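Local coordinates for protein flavin reductase (Uncultured bacterium, PDB 5CHO) that probably reduces FAD with a nicotinamide cofactor to supply reduced flavin to the halogenase partner of a bacterial two-component tryptophan halogenase, at residues D56-M61 with W129-R134; V93-V98 with A133-P138. All coordinates share one frame; numbering follows the deposited sequence.

Contact 1: residues D56-M61 with W129-R134; sequences DSPHAM and WARGAR. With FAD (flavin-adenine dinucleotide), chain I.
Pro58 and Ala60 face residues 129-134, whereas His59 and Met61, alternating with them at the start of strand 59-63, reach the other way to the FAD; Pro58 lies just before the strand. The contact with 129-134 is sparse: the nearest CA atoms, those of Pro58 and Arg131, are 10.5 Å apart, and side chains alone bridge the gap. On the inner side the buried Ala60 methyl approaches the Trp129 indole loosely and obliquely, Ala60 CB to Trp129 CH2 4.5 Å. Thr52 of strand 46-53 and Phe124 help to fill this region, the Phe124 ring lying edge-to-face with the indole. The solvent side is formed by Arg131, yet the touch there is the closer of the two. Its chain bends at chi2 (-73°) and crosses the Pro58 ring at about a right angle. Pro58 CG sits at the guanidinium edge, 3.9 Å from both Arg131 NH1 and Arg131 NH2; NH2 forms a salt bridge with Asp125 and NH1 a hydrogen bond to Gly136 O. Closer still is the flavin side. With CG anti to the backbone nitrogen (chi1 -171°), the imidazole extends toward the cofactor, and His59 NE2 donates to FAD O1P at 2.7 Å and 154°, the phosphate oxygen lying in the ring plane at its edge. Met61 packs its CB 3.6 Å from FAD O5', and its folded chain brings CE equally close to the flavin O2. Putting an alanine at His59 would probably leave O1P without this donor and open a gap between the strand and the phosphate. The chemistry thus divides by face: apolar packing and an arginine bonded elsewhere on one, a directional N-H bond to the pyrophosphate on the other, consistent with a strand that helps fix the FAD.

Contact 2: residues V93-V98 with A133-P138; sequences VGSFGV and ARTGAP
Ser95 and Thr135 meet side by side, and two residues further on Ala137 rests on Gly97, so that the loop 133-138 runs beside the start of strand 95-100. Van der Waals packing carries the direct contact. Thr135 holds CG2 anti to its carbonyl carbon, beside its own nitrogen, which lays the methyl against the serine: Thr135 CG2 is 3.9 Å from Ser95 CB, and Thr135 CB is 3.7 Å from Ser95 OG. The Ala137 methyl presses on bare backbone, with Ala137 CB 3.5 Å from Gly97 N. This closeness depends on Gly97 having no side chain, since a beta carbon there would come only 3.1 Å from Ala137 CB. The Phe96 side chain leaves the strand away from the loop and packs among Val51, Val53 and Cys149.

Polar links between the segments are indirect. One water bonds to Ser95 OG at 3.1 Å and donates a weak, long bond to Thr135 O, at 3.4 Å. Within the loop, Ala137 N donates to Thr135 OG1 at 3.2 Å and 158°, closing an ST turn around Gly136, which has positive phi (67°). The same hydroxyl is hydrogen-bonded to Glu148 of strand 145-157, tying the turn to the main sheet. Strand 46-53 contributes too: Thr52 bonds through its backbone to Gly97 and through its hydroxyl to Pro138 O, and Ala137 also packs on it.

The two segments therefore meet by shape and a weak water link, while most direct polar bonds of the loop lie within the turn or run to Thr52, Glu148 and Arg131. This is consistent with a loop shaped mainly by its ST turn and those outside bonds, with small side chains fitting it to strand 95-100.

Both contacts apply the same excursion, the hairpin of strands 129-131 and 138-140, to the large antiparallel sheet, and their centres lie about 6 Å apart. Their segments overlap at Ala133 and Arg134, but the physical link is made by probable hydrogen bonds, Arg131 NH1 with Gly136 O and Gly132 N with Ala137 O, and by packing of Trp129 on Pro138. Contact 2 is buried, with small residues in close fit and a bridging water. Contact 1 is only partly buried, its long side chains spanning a wider gap, with an arginine at the surface. Contact 1 alone reaches the FAD, whereas contact 2 is a purely structural junction between loop and strand.

Contact 1: residues D56-M61 with W129-R134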
ATOM      1  N   ASP A  56      -1.644  -5.620 -28.070  1.00 50.20           N
ATOM      2  CA  ASP A  56      -1.330  -6.778 -28.900  1.00 60.16           C
ATOM      3  C   ASP A  56      -0.947  -7.975 -28.047  1.00 59.09           C
ATOM      4  O   ASP A  56      -1.279  -9.117 -28.366  1.00 58.03           O
ATOM      5  CB  ASP A  56      -0.183  -6.440 -29.847  1.00 67.72           C
ATOM      6  CG  ASP A  56      -0.558  -5.379 -30.860  1.00 78.39           C
ATOM      7  OD1 ASP A  56      -1.745  -5.311 -31.242  1.00 70.56           O
ATOM      8  OD2 ASP A  56       0.334  -4.606 -31.268  1.00 86.83           O
ATOM      9  N   SER A  57      -0.249  -7.691 -26.954  1.00 56.27           N
ATOM     10  CA  SER A  57       0.230  -8.715 -26.038  1.00 50.78           C
ATOM     11  C   SER A  57      -0.352  -8.493 -24.647  1.00 41.25           C
ATOM     12  O   SER A  57       0.378  -8.116 -23.733  1.00 43.30           O
ATOM     13  CB  SER A  57       1.762  -8.702 -25.983  1.00 49.69           C
ATOM     14  OG  SER A  57       2.251  -9.586 -24.992  1.00 62.95           O
ATOM     15  N   PRO A  58      -1.668  -8.709 -24.483  1.00 41.04           N
ATOM     16  CA  PRO A  58      -2.271  -8.568 -23.153  1.00 41.79           C
ATOM     17  C   PRO A  58      -1.526  -9.396 -22.113  1.00 38.91           C
ATOM     18  O   PRO A  58      -1.037 -10.491 -22.399  1.00 43.52           O
ATOM     19  CB  PRO A  58      -3.697  -9.084 -23.343  1.00 40.83           C
ATOM     20  CG  PRO A  58      -3.980  -8.924 -24.780  1.00 47.16           C
ATOM     21  CD  PRO A  58      -2.671  -9.031 -25.511  1.00 46.39           C
ATOM     22  N   HIS A  59      -1.454  -8.862 -20.904  1.00 38.50           N
ATOM     23  CA  HIS A  59      -0.690  -9.489 -19.845  1.00 34.83           C
ATOM     24  C   HIS A  59      -1.286  -9.127 -18.494  1.00 36.68           C
ATOM     25  O   HIS A  59      -2.018  -8.146 -18.374  1.00 32.25           O
ATOM     26  CB  HIS A  59       0.770  -9.046 -19.921  1.00 30.58           C
ATOM     27  CG  HIS A  59       1.682  -9.793 -19.000  1.00 36.00           C
ATOM     28  ND1 HIS A  59       1.593 -11.157 -18.812  1.00 33.71           N
ATOM     29  CD2 HIS A  59       2.681  -9.368 -18.195  1.00 30.46           C
ATOM     30  CE1 HIS A  59       2.511 -11.539 -17.944  1.00 32.77           C
ATOM     31  NE2 HIS A  59       3.186 -10.470 -17.552  1.00 28.34           N
ATOM     32  N   ALA A  60      -0.971  -9.924 -17.481  1.00 35.21           N
ATOM     33  CA  ALA A  60      -1.460  -9.677 -16.132  1.00 32.09           C
ATOM     34  C   ALA A  60      -0.447 -10.155 -15.105  1.00 34.15           C
ATOM     35  O   ALA A  60       0.345 -11.060 -15.377  1.00 33.68           O
ATOM     36  CB  ALA A  60      -2.798 -10.359 -15.916  1.00 26.60           C
ATOM     37  N   MET A  61      -0.478  -9.531 -13.933  1.00 26.71           N
ATOM     38  CA  MET A  61       0.383  -9.908 -12.822  1.00 27.03           C
ATOM     39  C   MET A  61      -0.296  -9.540 -11.508  1.00 31.11           C
ATOM     40  O   MET A  61      -1.111  -8.616 -11.447  1.00 27.38           O
ATOM     41  CB  MET A  61       1.753  -9.228 -12.928  1.00 26.40           C
ATOM     42  CG  MET A  61       1.703  -7.708 -12.846  1.00 33.79           C
ATOM     43  SD  MET A  61       2.194  -7.007 -11.259  1.00 40.77           S
ATOM     44  CE  MET A  61       3.969  -7.211 -11.300  1.00 27.86           C
ATOM     45  N   TRP A 129     -13.015 -12.691 -17.534  1.00 41.05           N
ATOM     46  CA  TRP A 129     -12.433 -11.377 -17.790  1.00 43.86           C
ATOM     47  C   TRP A 129     -13.372 -10.456 -18.549  1.00 45.55           C
ATOM     48  O   TRP A 129     -14.080 -10.876 -19.465  1.00 53.60           O
ATOM     49  CB  TRP A 129     -11.144 -11.483 -18.610  1.00 37.11           C
ATOM     50  CG  TRP A 129      -9.996 -12.167 -17.945  1.00 38.18           C
ATOM     51  CD1 TRP A 129      -9.569 -13.444 -18.160  1.00 39.83           C
ATOM     52  CD2 TRP A 129      -9.113 -11.607 -16.965  1.00 39.30           C
ATOM     53  NE1 TRP A 129      -8.474 -13.715 -17.377  1.00 37.70           N
ATOM     54  CE2 TRP A 129      -8.175 -12.604 -16.632  1.00 37.77           C
ATOM     55  CE3 TRP A 129      -9.027 -10.361 -16.335  1.00 37.69           C
ATOM     56  CZ2 TRP A 129      -7.165 -12.396 -15.697  1.00 33.43           C
ATOM     57  CZ3 TRP A 129      -8.020 -10.154 -15.407  1.00 34.38           C
ATOM     58  CH2 TRP A 129      -7.102 -11.166 -15.096  1.00 33.15           C
ATOM     59  N   ALA A 130     -13.363  -9.189 -18.150  1.00 44.34           N
ATOM     60  CA  ALA A 130     -13.972  -8.120 -18.928  1.00 44.94           C
ATOM     61  C   ALA A 130     -12.842  -7.287 -19.506  1.00 44.27           C
ATOM     62  O   ALA A 130     -11.701  -7.404 -19.066  1.00 44.21           O
ATOM     63  CB  ALA A 130     -14.885  -7.266 -18.070  1.00 39.99           C
ATOM     64  N   ARG A 131     -13.152  -6.455 -20.494  1.00 44.19           N
ATOM     65  CA  ARG A 131     -12.157  -5.561 -21.074  1.00 42.24           C
ATOM     66  C   ARG A 131     -12.536  -4.123 -20.776  1.00 41.18           C
ATOM     67  O   ARG A 131     -13.663  -3.708 -21.041  1.00 43.22           O
ATOM     68  CB  ARG A 131     -12.041  -5.770 -22.581  1.00 41.80           C
ATOM     69  CG  ARG A 131     -11.487  -7.120 -22.985  1.00 47.24           C
ATOM     70  CD  ARG A 131      -9.999  -7.207 -22.709  1.00 45.47           C
ATOM     71  NE  ARG A 131      -9.425  -8.416 -23.290  1.00 45.15           N
ATOM     72  CZ  ARG A 131      -8.240  -8.479 -23.891  1.00 52.48           C
ATOM     73  NH1 ARG A 131      -7.463  -7.405 -23.983  1.00 52.54           N
ATOM     74  NH2 ARG A 131      -7.821  -9.631 -24.397  1.00 49.04           N
ATOM     75  N   GLY A 132     -11.593  -3.367 -20.225  1.00 41.96           N
ATOM     76  CA  GLY A 132     -11.863  -1.997 -19.844  1.00 42.33           C
ATOM     77  C   GLY A 132     -12.179  -1.176 -21.079  1.00 46.97           C
ATOM     78  O   GLY A 132     -11.473  -1.246 -22.085  1.00 39.20           O
ATOM     79  N   ALA A 133     -13.246  -0.392 -20.995  1.00 47.86           N
ATOM     80  CA  ALA A 133     -13.753   0.357 -22.140  1.00 50.20           C
ATOM     81  C   ALA A 133     -12.739   1.373 -22.666  1.00 48.26           C
ATOM     82  O   ALA A 133     -12.680   1.627 -23.869  1.00 50.77           O
ATOM     83  CB  ALA A 133     -15.056   1.055 -21.767  1.00 50.57           C
ATOM     84  N   ARG A 134     -11.947   1.950 -21.766  1.00 54.31           N
ATOM     85  CA  ARG A 134     -11.013   3.011 -22.133  1.00 46.89           C
ATOM     86  C   ARG A 134      -9.631   2.517 -22.544  1.00 48.02           C
ATOM     87  O   ARG A 134      -8.973   3.139 -23.378  1.00 56.53           O
ATOM     88  CB  ARG A 134     -10.857   3.992 -20.973  1.00 47.92           C
ATOM     89  CG  ARG A 134     -12.114   4.767 -20.638  1.00 53.66           C
ATOM     90  CD  ARG A 134     -12.469   5.724 -21.769  1.00 64.54           C
ATOM     91  NE  ARG A 134     -11.424   6.722 -21.981  1.00 69.90           N
ATOM     92  CZ  ARG A 134     -11.280   7.823 -21.249  1.00 71.34           C
ATOM     93  NH1 ARG A 134     -12.117   8.079 -20.251  1.00 55.91           N
ATOM     94  NH2 ARG A 134     -10.296   8.675 -21.516  1.00 63.67           N
TER
HETATM   95  PA  FAD I 201       7.816 -12.154 -14.508  1.00 31.01           P
HETATM   96  O1A FAD I 201       8.243 -12.177 -15.948  1.00 34.63           O
HETATM   97  O2A FAD I 201       6.975 -13.329 -14.196  1.00 27.38           O
HETATM   98  O5B FAD I 201       9.118 -12.189 -13.547  1.00 30.03           O
HETATM   99  C5B FAD I 201       8.913 -12.272 -12.131  1.00 33.66           C
HETATM  100  C4B FAD I 201      10.262 -12.632 -11.406  1.00 41.00           C
HETATM  101  O4B FAD I 201      10.579 -13.851 -11.673  1.00 40.43           O
HETATM  102  C3B FAD I 201      11.391 -11.760 -11.943  1.00 42.83           C
HETATM  103  O3B FAD I 201      12.236 -11.357 -10.920  1.00 42.68           O
HETATM  104  C2B FAD I 201      12.141 -12.646 -12.935  1.00 41.54           C
HETATM  105  O2B FAD I 201      13.645 -12.391 -12.846  1.00 50.30           O
HETATM  106  C1B FAD I 201      11.908 -13.858 -12.573  1.00 40.09           C
HETATM  107  N9A FAD I 201      11.691 -14.668 -13.716  1.00 43.22           N
HETATM  108  C8A FAD I 201      10.502 -15.057 -14.237  1.00 41.41           C
HETATM  109  N7A FAD I 201      10.756 -15.820 -15.330  1.00 41.25           N
HETATM  110  C5A FAD I 201      12.102 -15.898 -15.482  1.00 53.77           C
HETATM  111  C6A FAD I 201      12.900 -16.532 -16.422  1.00 58.51           C
HETATM  112  N6A FAD I 201      12.621 -17.363 -17.584  1.00 47.77           N
HETATM  113  N1A FAD I 201      14.248 -16.445 -16.334  1.00 52.62           N
HETATM  114  C2A FAD I 201      14.830 -15.727 -15.322  1.00 54.39           C
HETATM  115  N3A FAD I 201      14.046 -15.091 -14.396  1.00 55.34           N
HETATM  116  C4A FAD I 201      12.681 -15.182 -14.481  1.00 48.90           C
HETATM  117  N1  FAD I 201       5.436  -8.328  -7.832  1.00 27.54           N
HETATM  118  C2  FAD I 201       5.767  -6.924  -8.065  1.00 26.17           C
HETATM  119  O2  FAD I 201       6.636  -6.619  -8.890  1.00 28.34           O
HETATM  120  N3  FAD I 201       5.079  -5.877  -7.317  1.00 29.05           N
HETATM  121  C4  FAD I 201       4.080  -6.235  -6.362  1.00 28.74           C
HETATM  122  O4  FAD I 201       3.538  -5.406  -5.777  1.00 27.36           O
HETATM  123  C4X FAD I 201       3.752  -7.678  -6.131  1.00 27.23           C
HETATM  124  N5  FAD I 201       2.757  -8.060  -5.177  1.00 23.93           N
HETATM  125  C5X FAD I 201       2.427  -9.491  -4.961  1.00 24.35           C
HETATM  126  C6  FAD I 201       1.432  -9.871  -4.011  1.00 24.89           C
HETATM  127  C7  FAD I 201       1.132 -11.225  -3.808  1.00 27.08           C
HETATM  128  C7M FAD I 201       0.017 -11.272  -2.720  1.00 19.88           C
HETATM  129  C8  FAD I 201       1.813 -12.192  -4.551  1.00 24.51           C
HETATM  130  C8M FAD I 201       1.384 -13.664  -4.233  1.00 21.15           C
HETATM  131  C9  FAD I 201       2.787 -11.813  -5.483  1.00 26.81           C
HETATM  132  C9A FAD I 201       3.103 -10.463  -5.691  1.00 23.30           C
HETATM  133  N10 FAD I 201       4.122 -10.087  -6.668  1.00 25.96           N
HETATM  134  C10 FAD I 201       4.437  -8.688  -6.876  1.00 24.24           C
HETATM  135  C1' FAD I 201       4.860 -11.116  -7.458  1.00 23.82           C
HETATM  136  C2' FAD I 201       4.392 -11.103  -8.926  1.00 22.46           C
HETATM  137  O2' FAD I 201       3.010 -11.290  -8.968  1.00 23.40           O
HETATM  138  C3' FAD I 201       5.097 -12.223  -9.654  1.00 22.29           C
HETATM  139  O3' FAD I 201       6.468 -11.968  -9.669  1.00 22.37           O
HETATM  140  C4' FAD I 201       4.587 -12.337 -11.094  1.00 25.43           C
HETATM  141  O4' FAD I 201       5.030 -13.514 -11.636  1.00 28.03           O
HETATM  142  C5' FAD I 201       5.124 -11.161 -11.937  1.00 25.24           C
HETATM  143  O5' FAD I 201       4.654 -11.279 -13.274  1.00 29.13           O
HETATM  144  P   FAD I 201       5.498 -10.591 -14.472  1.00 22.57           P
HETATM  145  O1P FAD I 201       5.133 -11.250 -15.777  1.00 32.30           O
HETATM  146  O2P FAD I 201       5.202  -9.087 -14.526  1.00 31.44           O
HETATM  147  O3P FAD I 201       7.025 -10.815 -14.183  1.00 25.89           O

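Contact 2: residues V93-V98 with A133-P138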
ATOM      1  N   VAL A  93       2.904  -0.098 -23.223  1.00 41.22           N
ATOM      2  CA  VAL A  93       1.490   0.138 -23.526  1.00 40.79           C
ATOM      3  C   VAL A  93       0.969   1.481 -22.986  1.00 40.25           C
ATOM      4  O   VAL A  93       0.023   2.056 -23.528  1.00 41.03           O
ATOM      5  CB  VAL A  93       0.630  -1.016 -22.983  1.00 38.92           C
ATOM      6  CG1 VAL A  93      -0.840  -0.770 -23.271  1.00 34.33           C
ATOM      7  CG2 VAL A  93       1.086  -2.323 -23.606  1.00 37.96           C
ATOM      8  N   GLY A  94       1.591   1.980 -21.923  1.00 37.31           N
ATOM      9  CA  GLY A  94       1.241   3.278 -21.366  1.00 36.78           C
ATOM     10  C   GLY A  94      -0.105   3.405 -20.664  1.00 37.98           C
ATOM     11  O   GLY A  94      -0.454   4.489 -20.191  1.00 38.18           O
ATOM     12  N   SER A  95      -0.861   2.315 -20.580  1.00 36.76           N
ATOM     13  CA  SER A  95      -2.077   2.294 -19.767  1.00 35.20           C
ATOM     14  C   SER A  95      -2.279   0.906 -19.173  1.00 37.09           C
ATOM     15  O   SER A  95      -1.703  -0.070 -19.653  1.00 37.08           O
ATOM     16  CB  SER A  95      -3.301   2.701 -20.593  1.00 39.58           C
ATOM     17  OG  SER A  95      -3.583   1.741 -21.596  1.00 41.82           O
ATOM     18  N   PHE A  96      -3.093   0.814 -18.128  1.00 28.33           N
ATOM     19  CA  PHE A  96      -3.279  -0.460 -17.451  1.00 29.46           C
ATOM     20  C   PHE A  96      -4.546  -0.527 -16.609  1.00 28.92           C
ATOM     21  O   PHE A  96      -5.163   0.492 -16.295  1.00 35.56           O
ATOM     22  CB  PHE A  96      -2.062  -0.766 -16.571  1.00 29.90           C
ATOM     23  CG  PHE A  96      -1.809   0.250 -15.496  1.00 33.62           C
ATOM     24  CD1 PHE A  96      -2.297   0.054 -14.209  1.00 32.91           C
ATOM     25  CD2 PHE A  96      -1.058   1.386 -15.761  1.00 29.73           C
ATOM     26  CE1 PHE A  96      -2.049   0.982 -13.209  1.00 29.70           C
ATOM     27  CE2 PHE A  96      -0.808   2.314 -14.769  1.00 29.72           C
ATOM     28  CZ  PHE A  96      -1.304   2.114 -13.491  1.00 33.94           C
ATOM     29  N   GLY A  97      -4.913  -1.755 -16.256  1.00 32.36           N
ATOM     30  CA  GLY A  97      -6.068  -2.024 -15.423  1.00 27.79           C
ATOM     31  C   GLY A  97      -5.639  -2.523 -14.058  1.00 30.68           C
ATOM     32  O   GLY A  97      -4.533  -3.035 -13.893  1.00 29.39           O
ATOM     33  N   VAL A  98      -6.516  -2.349 -13.077  1.00 28.86           N
ATOM     34  CA  VAL A  98      -6.302  -2.859 -11.732  1.00 24.68           C
ATOM     35  C   VAL A  98      -7.615  -3.433 -11.220  1.00 30.54           C
ATOM     36  O   VAL A  98      -8.642  -2.758 -11.266  1.00 32.95           O
ATOM     37  CB  VAL A  98      -5.802  -1.745 -10.776  1.00 28.59           C
ATOM     38  CG1 VAL A  98      -5.616  -2.273  -9.359  1.00 29.42           C
ATOM     39  CG2 VAL A  98      -4.509  -1.114 -11.298  1.00 26.19           C
ATOM     40  N   ALA A 133     -13.246  -0.392 -20.995  1.00 47.86           N
ATOM     41  CA  ALA A 133     -13.753   0.357 -22.140  1.00 50.20           C
ATOM     42  C   ALA A 133     -12.739   1.373 -22.666  1.00 48.26           C
ATOM     43  O   ALA A 133     -12.680   1.627 -23.869  1.00 50.77           O
ATOM     44  CB  ALA A 133     -15.056   1.055 -21.767  1.00 50.57           C
ATOM     45  N   ARG A 134     -11.947   1.950 -21.766  1.00 54.31           N
ATOM     46  CA  ARG A 134     -11.013   3.011 -22.133  1.00 46.89           C
ATOM     47  C   ARG A 134      -9.631   2.517 -22.544  1.00 48.02           C
ATOM     48  O   ARG A 134      -8.973   3.139 -23.378  1.00 56.53           O
ATOM     49  CB  ARG A 134     -10.857   3.992 -20.973  1.00 47.92           C
ATOM     50  CG  ARG A 134     -12.114   4.767 -20.638  1.00 53.66           C
ATOM     51  CD  ARG A 134     -12.469   5.724 -21.769  1.00 64.54           C
ATOM     52  NE  ARG A 134     -11.424   6.722 -21.981  1.00 69.90           N
ATOM     53  CZ  ARG A 134     -11.280   7.823 -21.249  1.00 71.34           C
ATOM     54  NH1 ARG A 134     -12.117   8.079 -20.251  1.00 55.91           N
ATOM     55  NH2 ARG A 134     -10.296   8.675 -21.516  1.00 63.67           N
ATOM     56  N   THR A 135      -9.198   1.401 -21.968  1.00 45.85           N
ATOM     57  CA  THR A 135      -7.829   0.924 -22.149  1.00 41.68           C
ATOM     58  C   THR A 135      -7.778  -0.454 -22.792  1.00 37.90           C
ATOM     59  O   THR A 135      -6.727  -0.879 -23.268  1.00 35.85           O
ATOM     60  CB  THR A 135      -7.092   0.865 -20.802  1.00 42.49           C
ATOM     61  OG1 THR A 135      -7.730  -0.095 -19.950  1.00 42.26           O
ATOM     62  CG2 THR A 135      -7.108   2.231 -20.131  1.00 36.75           C
ATOM     63  N   GLY A 136      -8.914  -1.146 -22.812  1.00 42.81           N
ATOM     64  CA  GLY A 136      -8.952  -2.526 -23.265  1.00 42.68           C
ATOM     65  C   GLY A 136      -8.216  -3.486 -22.348  1.00 41.67           C
ATOM     66  O   GLY A 136      -7.994  -4.639 -22.709  1.00 42.04           O
ATOM     67  N   ALA A 137      -7.817  -3.015 -21.170  1.00 39.52           N
ATOM     68  CA  ALA A 137      -7.094  -3.859 -20.225  1.00 35.53           C
ATOM     69  C   ALA A 137      -8.046  -4.880 -19.599  1.00 39.34           C
ATOM     70  O   ALA A 137      -9.190  -4.544 -19.285  1.00 41.56           O
ATOM     71  CB  ALA A 137      -6.436  -3.017 -19.146  1.00 34.97           C
ATOM     72  N   PRO A 138      -7.588  -6.131 -19.417  1.00 36.48           N
ATOM     73  CA  PRO A 138      -8.472  -7.084 -18.738  1.00 33.90           C
ATOM     74  C   PRO A 138      -8.795  -6.693 -17.298  1.00 33.33           C
ATOM     75  O   PRO A 138      -7.916  -6.272 -16.545  1.00 31.05           O
ATOM     76  CB  PRO A 138      -7.679  -8.396 -18.781  1.00 34.20           C
ATOM     77  CG  PRO A 138      -6.743  -8.242 -19.922  1.00 33.42           C
ATOM     78  CD  PRO A 138      -6.392  -6.787 -19.973  1.00 34.95           C
TER
HETATM   79  O   HOH W   1      -3.870  -1.299 -21.568  1.00 38.59           O